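Local coordinates for protein acyl-coenzyme A oxidase 3 (Yarrowia lipolytica, PDB 5YS9) that oxidises fatty acyl-CoA thioesters to trans-2-enoyl-CoA with FAD as cofactor, passing the electrons to oxygen and giving hydrogen peroxide in peroxisomal beta-oxidation, at residues 650-653 / 657-660. Residues are numbered along the deposited sequence; the frame is centred on the assembly and turned at random.
Sequences NYDG and KHYF
Asp652 OD1 is held by two donors: His658 NE2 donates to it across 2.9 Å, a His-carboxylate hydrogen bond, and the backbone N-H of Asp654, just past the turn, donates to it as well. The imidazole bond is bent, with an N-H...O angle of 146°, and it reaches the syn side of the carboxylate with OD1 close to the ring plane. The second oxygen, OD2, lies 3.4 Å from the same His658 NE2 and adds a weak bond, leaving the carboxylate facing the ring edge with the two planes 37° apart. Asp652 CG sits between its backbone N and carbonyl carbon (chi1 81°), and the short side chain of aspartate lets one carboxylate meet both the nearby main-chain N-H and the histidine.

The side chain of Asn650 lies over one face of the His658 ring. A flat ring suits this place, since it can offer a face to one residue and an N-H edge to another.

The turn itself is type I, closed by Gly653 N to Asn650 O at 3.2 Å; Gly653 has a positive phi, at which a side chain would press on the preceding carbonyl. Within the acyl-CoA oxidase family region near the C-terminus, the contact thus ties the loop after helix 641-644 to the first turns of helix 655-666, whose Tyr659 and Phe660 pack against tryptophans of the second subunit. A leucine in place of His658 would probably leave the Asp652 carboxylate without the imidazole N-H, though the Asp654 N-H would remain. At this surface site the nearby negative charge would tend to raise the pKa of the imidazole, and protonation should strengthen the bond.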
ATOM      1  N   ASN A 650      12.838  17.324   7.604  1.00 30.89           N
ATOM      2  CA  ASN A 650      13.621  18.541   7.308  1.00 33.09           C
ATOM      3  C   ASN A 650      15.128  18.343   7.498  1.00 30.22           C
ATOM      4  O   ASN A 650      15.577  17.462   8.298  1.00 31.80           O
ATOM      5  CB  ASN A 650      13.138  19.751   8.124  1.00 32.35           C
ATOM      6  CG  ASN A 650      11.739  20.209   7.729  1.00 33.71           C
ATOM      7  OD1 ASN A 650      11.252  19.935   6.625  1.00 34.02           O
ATOM      8  ND2 ASN A 650      11.076  20.907   8.655  1.00 34.86           N
ATOM      9  N   TYR A 651      15.900  19.159   6.807  1.00 28.67           N
ATOM     10  CA  TYR A 651      17.334  19.009   6.745  1.00 29.08           C
ATOM     11  C   TYR A 651      18.001  19.114   8.110  1.00 33.67           C
ATOM     12  O   TYR A 651      18.874  18.334   8.430  1.00 28.23           O
ATOM     13  CB  TYR A 651      17.895  20.090   5.828  1.00 28.77           C
ATOM     14  CG  TYR A 651      19.379  20.040   5.660  1.00 32.43           C
ATOM     15  CD1 TYR A 651      19.946  19.297   4.657  1.00 29.32           C
ATOM     16  CD2 TYR A 651      20.214  20.731   6.505  1.00 32.90           C
ATOM     17  CE1 TYR A 651      21.299  19.238   4.497  1.00 29.55           C
ATOM     18  CE2 TYR A 651      21.573  20.674   6.349  1.00 34.51           C
ATOM     19  CZ  TYR A 651      22.105  19.922   5.339  1.00 34.43           C
ATOM     20  OH  TYR A 651      23.453  19.857   5.166  1.00 36.74           O
ATOM     21  N   ASP A 652      17.568  20.067   8.922  1.00 33.28           N
ATOM     22  CA  ASP A 652      18.186  20.296  10.214  1.00 36.30           C
ATOM     23  C   ASP A 652      17.936  19.220  11.261  1.00 38.08           C
ATOM     24  O   ASP A 652      18.647  19.132  12.238  1.00 43.49           O
ATOM     25  CB  ASP A 652      17.964  21.723  10.724  1.00 35.88           C
ATOM     26  CG  ASP A 652      16.626  21.933  11.357  1.00 34.43           C
ATOM     27  OD1 ASP A 652      15.747  21.087  11.243  1.00 37.86           O
ATOM     28  OD2 ASP A 652      16.449  22.972  11.979  1.00 38.75           O
ATOM     29  N   GLY A 653      16.924  18.403  11.046  1.00 36.32           N
ATOM     30  CA  GLY A 653      16.672  17.295  11.928  1.00 32.64           C
ATOM     31  C   GLY A 653      15.905  17.598  13.184  1.00 31.37           C
ATOM     32  O   GLY A 653      15.827  16.771  14.053  1.00 31.87           O
ATOM     33  N   LYS A 657      10.155  19.708  16.863  1.00 33.94           N
ATOM     34  CA  LYS A 657       9.877  21.135  16.806  1.00 36.50           C
ATOM     35  C   LYS A 657       9.103  21.491  15.525  1.00 36.16           C
ATOM     36  O   LYS A 657       8.120  22.197  15.589  1.00 37.61           O
ATOM     37  CB  LYS A 657      11.172  21.905  16.891  1.00 41.85           C
ATOM     38  CG  LYS A 657      11.017  23.403  17.042  1.00 48.25           C
ATOM     39  CD  LYS A 657      12.356  24.039  17.382  1.00 52.63           C
ATOM     40  CE  LYS A 657      12.199  25.147  18.408  1.00 59.55           C
ATOM     41  NZ  LYS A 657      13.508  25.824  18.593  1.00 62.97           N
ATOM     42  N   HIS A 658       9.533  21.009  14.366  1.00 32.12           N
ATOM     43  CA  HIS A 658       8.850  21.370  13.118  1.00 33.82           C
ATOM     44  C   HIS A 658       7.435  20.747  12.991  1.00 32.70           C
ATOM     45  O   HIS A 658       6.507  21.421  12.605  1.00 32.26           O
ATOM     46  CB  HIS A 658       9.675  20.969  11.902  1.00 33.77           C
ATOM     47  CG  HIS A 658      10.992  21.665  11.825  1.00 36.54           C
ATOM     48  ND1 HIS A 658      11.103  23.037  11.712  1.00 34.27           N
ATOM     49  CD2 HIS A 658      12.260  21.175  11.841  1.00 34.46           C
ATOM     50  CE1 HIS A 658      12.389  23.362  11.709  1.00 33.04           C
ATOM     51  NE2 HIS A 658      13.107  22.250  11.769  1.00 35.05           N
ATOM     52  N   TYR A 659       7.330  19.463  13.317  1.00 33.07           N
ATOM     53  CA  TYR A 659       6.087  18.702  13.412  1.00 32.12           C
ATOM     54  C   TYR A 659       5.070  19.363  14.316  1.00 31.95           C
ATOM     55  O   TYR A 659       3.937  19.608  13.898  1.00 32.38           O
ATOM     56  CB  TYR A 659       6.427  17.324  13.996  1.00 34.29           C
ATOM     57  CG  TYR A 659       5.380  16.251  13.977  1.00 33.16           C
ATOM     58  CD1 TYR A 659       4.394  16.199  13.019  1.00 33.22           C
ATOM     59  CD2 TYR A 659       5.467  15.211  14.854  1.00 36.14           C
ATOM     60  CE1 TYR A 659       3.477  15.177  12.994  1.00 34.77           C
ATOM     61  CE2 TYR A 659       4.556  14.171  14.832  1.00 35.80           C
ATOM     62  CZ  TYR A 659       3.571  14.142  13.892  1.00 34.97           C
ATOM     63  OH  TYR A 659       2.656  13.094  13.853  1.00 37.66           O
ATOM     64  N   PHE A 660       5.461  19.702  15.542  1.00 32.66           N
ATOM     65  CA  PHE A 660       4.532  20.454  16.418  1.00 34.84           C
ATOM     66  C   PHE A 660       4.177  21.834  15.782  1.00 33.52           C
ATOM     67  O   PHE A 660       3.014  22.281  15.880  1.00 31.12           O
ATOM     68  CB  PHE A 660       5.105  20.602  17.842  1.00 33.62           C
ATOM     69  CG  PHE A 660       4.136  21.154  18.883  1.00 32.25           C
ATOM     70  CD1 PHE A 660       3.052  20.407  19.314  1.00 35.67           C
ATOM     71  CD2 PHE A 660       4.363  22.379  19.485  1.00 33.21           C
ATOM     72  CE1 PHE A 660       2.186  20.863  20.309  1.00 34.87           C
ATOM     73  CE2 PHE A 660       3.506  22.873  20.457  1.00 36.22           C
ATOM     74  CZ  PHE A 660       2.416  22.101  20.882  1.00 39.73           C
TER